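PKS (Streptomyces albus, PDB 4OQJ) probably catalyses, through its ketosynthase domain, the condensation of acyl units carried on acyl carrier proteins during assembly of the antibiotic oxazolomycin. Local coordinates at residues A[50-55]-A[76-81]; A[72-77]-A[229-234]; A[221-226]-A[254-259]; A[366-371]-A[395-400]. One frame throughout, in Å; residues are numbered along the deposited sequence.

Contact 1: residues A[50-55]-A[76-81]; sequences ETLTHF and VKAGQV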
loop_
_atom_site.group_PDB
_atom_site.type_symbol
_atom_site.label_atom_id
_atom_site.label_comp_id
_atom_site.label_asym_id
_atom_site.label_seq_id
_atom_site.Cartn_x
_atom_site.Cartn_y
_atom_site.Cartn_z
ATOM N N GLU A 50 25.817 18.539 -11.061
ATOM C CA GLU A 50 24.436 18.701 -11.528
ATOM C C GLU A 50 24.281 17.899 -12.814
ATOM O O GLU A 50 25.114 18.029 -13.699
ATOM C CB GLU A 50 24.132 20.165 -11.827
ATOM C CG GLU A 50 23.055 20.808 -11.052
ATOM C CD GLU A 50 22.798 22.213 -11.564
ATOM O OE1 GLU A 50 23.733 22.822 -12.130
ATOM O OE2 GLU A 50 21.663 22.703 -11.424
ATOM N N THR A 51 23.233 17.093 -12.945
ATOM C CA THR A 51 23.104 16.221 -14.118
ATOM C C THR A 51 22.176 16.803 -15.180
ATOM O O THR A 51 21.840 16.135 -16.170
ATOM C CB THR A 51 22.590 14.842 -13.707
ATOM O OG1 THR A 51 21.372 15.010 -12.994
ATOM C CG2 THR A 51 23.596 14.154 -12.808
ATOM N N LEU A 52 21.770 18.046 -14.960
ATOM C CA LEU A 52 20.934 18.789 -15.896
ATOM C C LEU A 52 21.475 18.722 -17.322
ATOM O O LEU A 52 22.660 18.959 -17.557
ATOM C CB LEU A 52 20.834 20.245 -15.454
ATOM C CG LEU A 52 19.865 21.124 -16.237
ATOM C CD1 LEU A 52 18.436 20.659 -15.992
ATOM C CD2 LEU A 52 20.043 22.584 -15.862
ATOM N N THR A 53 20.598 18.386 -18.261
ATOM C CA THR A 53 20.936 18.384 -19.675
ATOM C C THR A 53 20.360 19.640 -20.323
ATOM O O THR A 53 19.192 19.958 -20.119
ATOM C CB THR A 53 20.387 17.129 -20.387
ATOM O OG1 THR A 53 21.006 15.953 -19.844
ATOM C CG2 THR A 53 20.655 17.189 -21.895
ATOM N N HIS A 54 21.185 20.367 -21.076
ATOM C CA HIS A 54 20.708 21.512 -21.857
ATOM C C HIS A 54 20.413 21.055 -23.290
ATOM O O HIS A 54 21.219 20.353 -23.899
ATOM C CB HIS A 54 21.731 22.647 -21.849
ATOM C CG HIS A 54 21.876 23.317 -20.517
ATOM N ND1 HIS A 54 22.764 22.879 -19.556
ATOM C CD2 HIS A 54 21.240 24.383 -19.981
ATOM C CE1 HIS A 54 22.671 23.651 -18.488
ATOM N NE2 HIS A 54 21.751 24.571 -18.719
ATOM N N PHE A 55 19.248 21.427 -23.811
ATOM C CA PHE A 55 18.834 20.982 -25.141
ATOM C C PHE A 55 19.087 22.070 -26.176
ATOM O O PHE A 55 18.751 23.236 -25.955
ATOM C CB PHE A 55 17.351 20.610 -25.164
ATOM C CG PHE A 55 16.960 19.559 -24.164
ATOM C CD1 PHE A 55 17.498 18.289 -24.224
ATOM C CD2 PHE A 55 16.020 19.842 -23.184
ATOM C CE1 PHE A 55 17.117 17.316 -23.309
ATOM C CE2 PHE A 55 15.633 18.871 -22.265
ATOM C CZ PHE A 55 16.185 17.611 -22.336
ATOM N N VAL A 76 12.055 26.918 -20.925
ATOM C CA VAL A 76 13.319 26.440 -20.370
ATOM C C VAL A 76 13.840 25.257 -21.186
ATOM O O VAL A 76 13.238 24.182 -21.190
ATOM C CB VAL A 76 13.142 26.028 -18.891
ATOM C CG1 VAL A 76 14.469 25.551 -18.291
ATOM C CG2 VAL A 76 12.555 27.198 -18.087
ATOM N N LYS A 77 14.967 25.447 -21.861
ATOM C CA LYS A 77 15.490 24.438 -22.777
ATOM C C LYS A 77 16.446 23.481 -22.068
ATOM O O LYS A 77 17.611 23.357 -22.435
ATOM C CB LYS A 77 16.187 25.111 -23.960
ATOM C CG LYS A 77 15.261 26.037 -24.744
ATOM C CD LYS A 77 15.993 26.730 -25.879
ATOM C CE LYS A 77 15.074 27.689 -26.616
ATOM N NZ LYS A 77 15.817 28.439 -27.659
ATOM N N ALA A 78 15.934 22.791 -21.055
ATOM C CA ALA A 78 16.748 21.885 -20.266
ATOM C C ALA A 78 15.860 20.876 -19.565
ATOM O O ALA A 78 14.661 21.090 -19.429
ATOM C CB ALA A 78 17.580 22.663 -19.252
ATOM N N GLY A 79 16.452 19.772 -19.137
ATOM C CA GLY A 79 15.708 18.728 -18.474
ATOM C C GLY A 79 16.639 17.762 -17.777
ATOM O O GLY A 79 17.850 17.783 -18.000
ATOM N N GLN A 80 16.063 16.938 -16.912
ATOM C CA GLN A 80 16.792 15.911 -16.183
ATOM C C GLN A 80 16.349 14.589 -16.738
ATOM O O GLN A 80 15.336 14.040 -16.282
ATOM C CB GLN A 80 16.493 15.998 -14.686
ATOM C CG GLN A 80 17.129 17.198 -14.004
ATOM C CD GLN A 80 18.590 16.969 -13.668
ATOM O OE1 GLN A 80 19.216 16.037 -14.173
ATOM N NE2 GLN A 80 19.137 17.818 -12.796
ATOM N N VAL A 81 17.077 14.087 -17.736
ATOM C CA VAL A 81 16.620 12.925 -18.495
ATOM C C VAL A 81 17.269 11.619 -18.060
ATOM O O VAL A 81 18.427 11.576 -17.626
ATOM C CB VAL A 81 16.863 13.111 -20.013
ATOM C CG1 VAL A 81 16.368 14.479 -20.467
ATOM C CG2 VAL A 81 18.320 12.935 -20.367
HETATM O O HOH W 1 19.958 14.973 -17.765
HETATM O O HOH W 2 19.927 24.837 -24.066
#
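Thr53 and Gly79 form an antiparallel pair hydrogen-bonded in both directions: Thr53 N donates to Gly79 O at 2.8 Å, and Gly79 N returns a bond to Thr53 O at 2.9 Å. The ladder continues with Phe55 N, 2.9 Å from Lys77 O. Between these bonds lies the non-hydrogen-bonded pair of His54 and Ala78, where Ala78 CA comes within 3.1 Å of Thr53 O in a CA-H...O contact.

Polar side chains take over where the ladder stops. Gln80 bends at its second torsion (chi2 -81°), turning its amide back across Thr51, and Thr51 OG1 donates to Gln80 OE1 at 2.7 Å, tilted somewhat from the carbonyl plane. Asn368 O is a further partner of both Gln80 NE2 and Thr51 OG1. Water 1 joins Thr51 O, Thr53 OG1 and Val81 N, while water 2 donates to both Phe55 O and Lys77 O. The ammonium group of Lys77 leads off to a salt bridge with Asp57.

Apolar contacts lie on both faces. Leu52 CD1 packs against Ala78 CB at 3.9 Å. On the face of Thr53, the Phe55 ring lies against the backbone of Ala78 and Gly79, with Phe55 CE2 3.4 Å from Gly79 N; the glycine has no side chain to hold the ring off. Val81 CG1 abuts the ring edge, in its plane, 3.7 Å from Phe55 CZ.

The chemistry implies that main-chain bonds hold the pairing, while the Gln80 amide, Asn368 O and bridging waters supply partners for polar groups beside it.

Contact 2: residues A[72-77]-A[229-234]; sequences DDRYVK and GYLHHE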
loop_
_atom_site.group_PDB
_atom_site.type_symbol
_atom_site.label_atom_id
_atom_site.label_comp_id
_atom_site.label_asym_id
_atom_site.label_seq_id
_atom_site.Cartn_x
_atom_site.Cartn_y
_atom_site.Cartn_z
ATOM N N ASP A 72 9.487 31.475 -27.145
ATOM C CA ASP A 72 8.992 32.019 -25.885
ATOM C C ASP A 72 10.106 32.095 -24.839
ATOM O O ASP A 72 10.748 31.094 -24.515
ATOM C CB ASP A 72 7.826 31.172 -25.374
ATOM C CG ASP A 72 7.009 31.880 -24.310
ATOM O OD1 ASP A 72 7.550 32.795 -23.653
ATOM O OD2 ASP A 72 5.827 31.514 -24.128
ATOM N N ASP A 73 10.325 33.298 -24.315
ATOM C CA ASP A 73 11.416 33.556 -23.377
ATOM C C ASP A 73 11.172 32.884 -22.022
ATOM O O ASP A 73 12.081 32.789 -21.196
ATOM C CB ASP A 73 11.607 35.068 -23.192
ATOM N N ARG A 74 9.948 32.415 -21.800
ATOM C CA ARG A 74 9.628 31.670 -20.587
ATOM C C ARG A 74 10.011 30.198 -20.720
ATOM O O ARG A 74 10.057 29.469 -19.728
ATOM C CB ARG A 74 8.139 31.779 -20.265
ATOM C CG ARG A 74 7.660 33.187 -19.922
ATOM C CD ARG A 74 6.279 33.137 -19.288
ATOM N NE ARG A 74 5.340 32.345 -20.083
ATOM C CZ ARG A 74 4.258 31.741 -19.595
ATOM N NH1 ARG A 74 3.958 31.825 -18.304
ATOM N NH2 ARG A 74 3.472 31.044 -20.404
ATOM N N TYR A 75 10.276 29.757 -21.947
ATOM C CA TYR A 75 10.572 28.350 -22.188
ATOM C C TYR A 75 11.969 28.005 -21.687
ATOM O O TYR A 75 12.941 28.704 -21.984
ATOM C CB TYR A 75 10.432 28.006 -23.679
ATOM C CG TYR A 75 10.410 26.516 -23.951
ATOM C CD1 TYR A 75 9.277 25.755 -23.688
ATOM C CD2 TYR A 75 11.520 25.868 -24.458
ATOM C CE1 TYR A 75 9.257 24.383 -23.923
ATOM C CE2 TYR A 75 11.508 24.498 -24.700
ATOM C CZ TYR A 75 10.373 23.762 -24.434
ATOM O OH TYR A 75 10.362 22.403 -24.683
ATOM N N VAL A 76 12.055 26.918 -20.925
ATOM C CA VAL A 76 13.319 26.440 -20.370
ATOM C C VAL A 76 13.840 25.257 -21.186
ATOM O O VAL A 76 13.238 24.182 -21.190
ATOM C CB VAL A 76 13.142 26.028 -18.891
ATOM C CG1 VAL A 76 14.469 25.551 -18.291
ATOM C CG2 VAL A 76 12.555 27.198 -18.087
ATOM N N LYS A 77 14.967 25.447 -21.861
ATOM C CA LYS A 77 15.490 24.438 -22.777
ATOM C C LYS A 77 16.446 23.481 -22.068
ATOM O O LYS A 77 17.611 23.357 -22.435
ATOM C CB LYS A 77 16.187 25.111 -23.960
ATOM C CG LYS A 77 15.261 26.037 -24.744
ATOM C CD LYS A 77 15.993 26.730 -25.879
ATOM C CE LYS A 77 15.074 27.689 -26.616
ATOM N NZ LYS A 77 15.817 28.439 -27.659
ATOM N N GLY A 229 11.968 20.599 -23.343
ATOM C CA GLY A 229 12.065 21.563 -22.265
ATOM C C GLY A 229 10.708 21.721 -21.614
ATOM O O GLY A 229 9.852 20.860 -21.773
ATOM N N TYR A 230 10.500 22.829 -20.910
ATOM C CA TYR A 230 9.207 23.114 -20.300
ATOM C C TYR A 230 8.983 24.608 -20.224
ATOM O O TYR A 230 9.933 25.399 -20.204
ATOM C CB TYR A 230 9.115 22.505 -18.906
ATOM C CG TYR A 230 10.144 23.038 -17.932
ATOM C CD1 TYR A 230 11.408 22.502 -17.882
ATOM C CD2 TYR A 230 9.840 24.070 -17.053
ATOM C CE1 TYR A 230 12.343 22.971 -17.004
ATOM C CE2 TYR A 230 10.778 24.544 -16.164
ATOM C CZ TYR A 230 12.026 23.988 -16.144
ATOM O OH TYR A 230 12.988 24.441 -15.275
ATOM N N LEU A 231 7.713 24.994 -20.198
ATOM C CA LEU A 231 7.351 26.395 -20.092
ATOM C C LEU A 231 7.275 26.752 -18.616
ATOM O O LEU A 231 6.730 25.993 -17.804
ATOM C CB LEU A 231 6.029 26.665 -20.800
ATOM C CG LEU A 231 5.736 28.111 -21.179
ATOM C CD1 LEU A 231 6.727 28.626 -22.206
ATOM C CD2 LEU A 231 4.321 28.216 -21.712
ATOM N N HIS A 232 7.864 27.886 -18.262
ATOM C CA HIS A 232 7.880 28.313 -16.877
ATOM C C HIS A 232 6.559 29.014 -16.568
ATOM O O HIS A 232 6.135 29.892 -17.325
ATOM C CB HIS A 232 9.070 29.236 -16.596
ATOM C CG HIS A 232 9.104 29.749 -15.192
ATOM N ND1 HIS A 232 8.785 31.050 -14.862
ATOM C CD2 HIS A 232 9.388 29.124 -14.026
ATOM C CE1 HIS A 232 8.887 31.207 -13.554
ATOM N NE2 HIS A 232 9.251 30.051 -13.022
ATOM N N HIS A 233 5.908 28.598 -15.479
ATOM C CA HIS A 233 4.704 29.264 -14.962
ATOM C C HIS A 233 4.925 29.658 -13.508
ATOM O O HIS A 233 5.321 28.826 -12.698
ATOM C CB HIS A 233 3.468 28.362 -15.048
ATOM C CG HIS A 233 3.225 27.781 -16.406
ATOM N ND1 HIS A 233 2.548 28.460 -17.396
ATOM C CD2 HIS A 233 3.555 26.577 -16.933
ATOM C CE1 HIS A 233 2.477 27.702 -18.477
ATOM N NE2 HIS A 233 3.082 26.555 -18.223
ATOM N N GLU A 234 4.646 30.912 -13.164
ATOM C CA GLU A 234 4.939 31.399 -11.818
ATOM C C GLU A 234 4.120 30.696 -10.737
ATOM O O GLU A 234 4.541 30.627 -9.580
ATOM C CB GLU A 234 4.708 32.902 -11.749
ATOM C CG GLU A 234 5.613 33.685 -12.693
ATOM C CD GLU A 234 6.807 34.316 -11.999
ATOM O OE1 GLU A 234 6.670 34.753 -10.835
ATOM O OE2 GLU A 234 7.887 34.381 -12.625
HETATM O O HOH W 3 6.323 32.898 -15.974
#
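With its CG between the backbone N and the carbonyl carbon (chi1 61°), Tyr230 lays its ring alongside Val76, the two side chains pointing the same way. Val76 CB sits over the ring face, 3.7 Å from the Tyr230 centroid, in a CH-pi contact, and Val76 CG1 is 3.6 Å from Tyr230 CE1. The phenol oxygen of Tyr230 is bonded farther on, to Ser239 O. Tyr75 turns its own ring opposite its backbone N (chi1 -167°), which brings Tyr230 O over one face and puts Tyr75 OH 2.8 Å from Gly229 N, a weak, strongly bent bond.

The main chains are tied by Val76 N to Tyr230 O at 2.7 Å, by Tyr230 N to Val76 O at 3.1 Å, and by His232 N to Arg74 O. The bend of Arg74 at chi3 (-51°) presents a guanidinium face to His232 O; Arg74 NH1 is 3.1 Å from that oxygen, but the angle is too poor for a hydrogen bond. Arg74 NH2 is 3.2 Å from Leu231 CD2, and the guanidinium stands nearly perpendicular to the His233 ring. His233 NE2 makes a weak hydrogen bond to Ser157 OG of the second subunit.

Asp72 OD1 accepts from Arg74 N in an Asx turn within the type I turn that follows helix 67-71. The whole is an antiparallel beta ladder, joining strands 75-79 and 230-231 of a small three-stranded sheet in the ketosynthase.

Contact 3: residues A[221-226]-A[254-259]; sequences HIQADQ and TVIGNG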
loop_
_atom_site.group_PDB
_atom_site.type_symbol
_atom_site.label_atom_id
_atom_site.label_comp_id
_atom_site.label_asym_id
_atom_site.label_seq_id
_atom_site.Cartn_x
_atom_site.Cartn_y
_atom_site.Cartn_z
ATOM N N HIS A 221 9.674 6.973 -12.212
ATOM C CA HIS A 221 8.952 8.094 -12.817
ATOM C C HIS A 221 9.640 8.442 -14.122
ATOM O O HIS A 221 10.802 8.866 -14.129
ATOM C CB HIS A 221 8.920 9.324 -11.920
ATOM C CG HIS A 221 8.392 10.546 -12.602
ATOM N ND1 HIS A 221 9.212 11.539 -13.096
ATOM C CD2 HIS A 221 7.125 10.926 -12.895
ATOM C CE1 HIS A 221 8.470 12.481 -13.657
ATOM N NE2 HIS A 221 7.202 12.134 -13.545
ATOM N N ILE A 222 8.944 8.230 -15.227
ATOM C CA ILE A 222 9.516 8.527 -16.542
ATOM C C ILE A 222 8.469 9.166 -17.413
ATOM O O ILE A 222 7.438 8.551 -17.707
ATOM C CB ILE A 222 10.039 7.276 -17.256
ATOM C CG1 ILE A 222 11.042 6.534 -16.380
ATOM C CG2 ILE A 222 10.704 7.682 -18.568
ATOM C CD1 ILE A 222 11.380 5.166 -16.886
ATOM N N GLN A 223 8.722 10.402 -17.817
ATOM C CA GLN A 223 7.828 11.099 -18.731
ATOM C C GLN A 223 8.025 10.575 -20.138
ATOM O O GLN A 223 9.160 10.440 -20.603
ATOM C CB GLN A 223 8.087 12.593 -18.708
ATOM C CG GLN A 223 7.988 13.227 -17.353
ATOM C CD GLN A 223 8.512 14.643 -17.379
ATOM O OE1 GLN A 223 9.632 14.896 -17.831
ATOM N NE2 GLN A 223 7.692 15.581 -16.929
ATOM N N ALA A 224 6.932 10.278 -20.828
ATOM C CA ALA A 224 7.050 9.760 -22.183
ATOM C C ALA A 224 7.640 10.819 -23.109
ATOM O O ALA A 224 8.168 10.479 -24.158
ATOM C CB ALA A 224 5.698 9.288 -22.705
ATOM N N ASP A 225 7.554 12.093 -22.730
ATOM C CA ASP A 225 8.117 13.159 -23.563
ATOM C C ASP A 225 9.353 13.816 -22.932
ATOM O O ASP A 225 9.615 15.007 -23.147
ATOM C CB ASP A 225 7.053 14.225 -23.881
ATOM C CG ASP A 225 6.481 14.890 -22.637
ATOM O OD1 ASP A 225 7.053 14.726 -21.535
ATOM O OD2 ASP A 225 5.446 15.582 -22.764
ATOM N N GLN A 226 10.133 13.051 -22.176
ATOM C CA GLN A 226 11.397 13.594 -21.685
ATOM C C GLN A 226 12.227 13.901 -22.927
ATOM O O GLN A 226 12.014 13.301 -23.987
ATOM C CB GLN A 226 12.126 12.628 -20.728
ATOM C CG GLN A 226 12.510 11.288 -21.324
ATOM C CD GLN A 226 13.509 10.500 -20.467
ATOM O OE1 GLN A 226 13.906 10.921 -19.378
ATOM N NE2 GLN A 226 13.925 9.353 -20.973
ATOM N N THR A 254 12.210 23.863 -8.893
ATOM C CA THR A 254 12.978 22.665 -9.205
ATOM C C THR A 254 12.734 22.297 -10.663
ATOM O O THR A 254 12.130 23.064 -11.401
ATOM C CB THR A 254 12.593 21.505 -8.239
ATOM O OG1 THR A 254 13.493 20.402 -8.386
ATOM C CG2 THR A 254 11.167 21.028 -8.484
ATOM N N VAL A 255 13.245 21.147 -11.074
ATOM C CA VAL A 255 13.037 20.610 -12.417
ATOM C C VAL A 255 12.550 19.191 -12.250
ATOM O O VAL A 255 13.110 18.434 -11.468
ATOM C CB VAL A 255 14.322 20.584 -13.263
ATOM C CG1 VAL A 255 14.007 20.194 -14.704
ATOM C CG2 VAL A 255 14.967 21.899 -13.234
ATOM N N ILE A 256 11.531 18.808 -12.964
ATOM C CA ILE A 256 11.055 17.466 -12.920
ATOM C C ILE A 256 12.097 16.553 -13.508
ATOM O O ILE A 256 12.690 16.890 -14.473
ATOM C CB ILE A 256 9.700 17.321 -13.600
ATOM C CG1 ILE A 256 8.921 16.247 -12.884
ATOM C CG2 ILE A 256 9.815 17.136 -15.096
ATOM C CD1 ILE A 256 8.639 16.696 -11.488
ATOM N N GLY A 257 12.339 15.437 -12.896
ATOM C CA GLY A 257 13.313 14.504 -13.429
ATOM C C GLY A 257 12.745 13.134 -13.692
ATOM O O GLY A 257 11.589 12.823 -13.350
ATOM N N ASN A 258 13.585 12.291 -14.275
ATOM C CA ASN A 258 13.180 10.951 -14.654
ATOM C C ASN A 258 14.120 9.943 -14.052
ATOM O O ASN A 258 15.333 10.130 -14.093
ATOM C CB ASN A 258 13.145 10.843 -16.180
ATOM C CG ASN A 258 12.182 11.835 -16.797
ATOM O OD1 ASN A 258 11.029 11.519 -17.066
ATOM N ND2 ASN A 258 12.643 13.041 -17.003
ATOM N N GLY A 259 13.575 8.880 -13.473
ATOM C CA GLY A 259 14.432 7.871 -12.895
ATOM C C GLY A 259 13.708 6.779 -12.159
ATOM O O GLY A 259 12.476 6.780 -12.059
HETATM O O HOH W 4 11.747 15.784 -18.583
#
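Ile256 is the first residue of 254-259 to touch the other segment, and it straddles two side chains. Its CG2 branch points at the amide of Gln223, with Ile256 CG2 3.2 Å from Gln223 NE2, while the CG1 branch lies obliquely against the imidazole, Ile256 CG1 being 3.9 Å from His221 CE1.

Gly257 contributes its carbonyl. His221 places CG anti to its backbone N (chi1 170°), and ND1 donates to Gly257 O at 2.7 Å; the oxygen lies in the ring plane, though the N-H is bent away from it (136° at the hydrogen). This bond helps to set the rotation of the imidazole.

Asn258 is buried and carries most of the contact. Its OD1 accepts from Gln223 N at 2.7 Å in an almost straight bond (173°), and its CA lies 3.2 Å from His221 O. Gln226 crosses the amide, with Gln226 OE1 3.2 Å from Asn258 CG, but that oxygen is bonded to Leu82 N. Asn258 ND2 donates to Gln80 O and to water 4, so both ends of the asparagine amide are occupied.

Gly259 closes the walk as a hydrogen-bonded antiparallel pair with His221: His221 N to Gly259 O and Gly259 N to His221 O are each 2.8 Å.

That pair marks where strands 214-221 and 259-267, neighbours in the large mixed sheet, come together. Helix 142-147 packs on Ala224 and Asp225, while Val255 and Gly257 bond through their backbones to His371, just beyond helix 366-369.

Contact 4: residues A[366-371]-A[395-400]; sequences KTNVGH and PSLCFE
Thr367 meets Leu397 where the short helix 366-369, carrying the Lys-Thr-Asn-Val-Gly-His sequence familiar from ketosynthases of the thiolase fold, packs on the irregular chain that follows strand 392-393. From CB outward, the threonine is closely engaged. Thr367 CB rests 3.6 Å from both Leu397 N and Leu397 O. The hydroxyl lies between its own backbone N and carbonyl carbon (chi1 68°), and there Thr367 OG1 accepts from Leu397 N at 2.9 Å in a nearly straight bond (164°). The same oxygen bonds to Ser364 O, so the hydroxyl is held by two partners at once. Its methyl, Thr367 CG2, lies 3.5 Å from Leu397 O and 3.9 Å from Ser396 OG.

Asn368 extends the junction. Leu397 crosses it at about a right angle, with Leu397 CD1 3.4 Å from Asn368 ND2. That nitrogen donates to Arg49 O, which ties the helix to the chain after helix 38-46, and to water 5; Asn368 OD1 accepts from water 6. Both waters then donate to one acceptor, each lying 2.8 Å from Pro395 O.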
loop_
_atom_site.group_PDB
_atom_site.type_symbol
_atom_site.label_atom_id
_atom_site.label_comp_id
_atom_site.label_asym_id
_atom_site.label_seq_id
_atom_site.Cartn_x
_atom_site.Cartn_y
_atom_site.Cartn_z
ATOM N N LYS A 366 17.729 16.765 -4.928
ATOM C CA LYS A 366 17.033 17.439 -6.016
ATOM C C LYS A 366 17.945 18.505 -6.655
ATOM O O LYS A 366 17.737 18.871 -7.807
ATOM C CB LYS A 366 15.724 18.056 -5.529
ATOM C CG LYS A 366 14.698 16.973 -5.131
ATOM C CD LYS A 366 13.334 17.552 -4.857
ATOM C CE LYS A 366 12.328 16.445 -4.528
ATOM N NZ LYS A 366 12.782 15.641 -3.369
ATOM N N THR A 367 18.977 18.957 -5.934
ATOM C CA THR A 367 19.917 19.943 -6.494
ATOM C C THR A 367 20.871 19.292 -7.502
ATOM O O THR A 367 21.426 19.982 -8.364
ATOM C CB THR A 367 20.760 20.654 -5.401
ATOM O OG1 THR A 367 21.678 19.725 -4.797
ATOM C CG2 THR A 367 19.867 21.279 -4.339
ATOM N N ASN A 368 21.058 17.976 -7.394
ATOM C CA ASN A 368 21.862 17.229 -8.365
ATOM C C ASN A 368 21.019 16.813 -9.573
ATOM O O ASN A 368 21.377 17.094 -10.714
ATOM C CB ASN A 368 22.482 15.958 -7.746
ATOM C CG ASN A 368 23.338 16.231 -6.528
ATOM O OD1 ASN A 368 22.843 16.342 -5.402
ATOM N ND2 ASN A 368 24.641 16.290 -6.742
ATOM N N VAL A 369 19.910 16.114 -9.314
ATOM C CA VAL A 369 19.204 15.385 -10.370
ATOM C C VAL A 369 17.780 15.865 -10.621
ATOM O O VAL A 369 17.071 15.286 -11.448
ATOM C CB VAL A 369 19.147 13.857 -10.063
ATOM C CG1 VAL A 369 20.544 13.277 -9.953
ATOM C CG2 VAL A 369 18.328 13.569 -8.790
ATOM N N GLY A 370 17.371 16.927 -9.933
ATOM C CA GLY A 370 15.995 17.392 -9.983
ATOM C C GLY A 370 15.030 16.555 -9.155
ATOM O O GLY A 370 15.422 15.706 -8.367
ATOM N N HIS A 371 13.751 16.807 -9.381
ATOM C CA HIS A 371 12.652 16.251 -8.624
ATOM C C HIS A 371 12.120 15.034 -9.363
ATOM O O HIS A 371 11.423 15.184 -10.363
ATOM C CB HIS A 371 11.564 17.329 -8.446
ATOM C CG HIS A 371 10.474 16.953 -7.496
ATOM N ND1 HIS A 371 10.144 15.648 -7.213
ATOM C CD2 HIS A 371 9.632 17.725 -6.757
ATOM C CE1 HIS A 371 9.147 15.622 -6.344
ATOM N NE2 HIS A 371 8.817 16.867 -6.054
ATOM N N PRO A 395 28.163 17.502 -1.085
ATOM C CA PRO A 395 27.549 18.823 -1.218
ATOM C C PRO A 395 26.075 18.788 -1.590
ATOM O O PRO A 395 25.619 17.880 -2.292
ATOM C CB PRO A 395 28.344 19.476 -2.356
ATOM C CG PRO A 395 29.602 18.716 -2.454
ATOM C CD PRO A 395 29.249 17.314 -2.060
ATOM N N SER A 396 25.354 19.783 -1.088
ATOM C CA SER A 396 24.073 20.191 -1.631
ATOM C C SER A 396 24.395 21.347 -2.580
ATOM O O SER A 396 25.104 22.271 -2.199
ATOM C CB SER A 396 23.120 20.610 -0.508
ATOM O OG SER A 396 21.785 20.719 -0.972
ATOM N N LEU A 397 23.917 21.288 -3.818
ATOM C CA LEU A 397 24.413 22.184 -4.863
ATOM C C LEU A 397 23.613 23.482 -4.994
ATOM O O LEU A 397 22.515 23.610 -4.450
ATOM C CB LEU A 397 24.422 21.445 -6.208
ATOM C CG LEU A 397 25.232 20.139 -6.218
ATOM C CD1 LEU A 397 25.283 19.516 -7.605
ATOM C CD2 LEU A 397 26.647 20.329 -5.671
ATOM N N CYS A 398 24.199 24.440 -5.712
ATOM C CA CYS A 398 23.572 25.732 -5.995
ATOM C C CYS A 398 23.237 26.507 -4.721
ATOM O O CYS A 398 22.284 27.289 -4.694
ATOM C CB CYS A 398 22.303 25.533 -6.838
ATOM S SG CYS A 398 22.583 24.678 -8.419
ATOM N N PHE A 399 24.022 26.281 -3.668
ATOM C CA PHE A 399 23.869 27.022 -2.417
ATOM C C PHE A 399 24.985 28.048 -2.240
ATOM O O PHE A 399 26.139 27.682 -2.042
ATOM C CB PHE A 399 23.868 26.089 -1.210
ATOM C CG PHE A 399 23.603 26.801 0.082
ATOM C CD1 PHE A 399 22.318 27.175 0.423
ATOM C CD2 PHE A 399 24.638 27.121 0.937
ATOM C CE1 PHE A 399 22.067 27.835 1.606
ATOM C CE2 PHE A 399 24.397 27.790 2.116
ATOM C CZ PHE A 399 23.119 28.150 2.453
ATOM N N GLU A 400 24.620 29.323 -2.289
ATOM C CA GLU A 400 25.592 30.418 -2.230
ATOM C C GLU A 400 25.382 31.268 -0.995
ATOM O O GLU A 400 26.339 31.713 -0.368
ATOM C CB GLU A 400 25.481 31.287 -3.473
ATOM C CG GLU A 400 25.795 30.536 -4.756
ATOM C CD GLU A 400 25.432 31.324 -5.996
ATOM O OE1 GLU A 400 25.089 32.523 -5.863
ATOM O OE2 GLU A 400 25.486 30.741 -7.102
HETATM O O HOH W 5 26.627 16.608 -4.586
HETATM O O HOH W 6 23.214 16.644 -2.921
#

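How the contacts relate
Contacts 1 and 2 share strand 75-79, the middle strand of the small antiparallel sheet: 53-54 pairs on one edge, 230-231 on the other, with centres about 12 Å apart. Contact 3 lies about 10 Å from contact 1 between centres, in the loops at the ends of strands 214-221 and 259-267 of the large mixed sheet, and its segments alternate along the chain with those of contact 2. Contact 4 comes last in sequence; it does not touch contact 2, the nearest atoms being about 9 Å apart, but meets contact 1 through Asn368 O and contact 3 through the His371 backbone. Gln80 and Asn258 join contacts 1 and 3. The ketosynthase's N-terminal and C-terminal sequence families are thus in direct contact here.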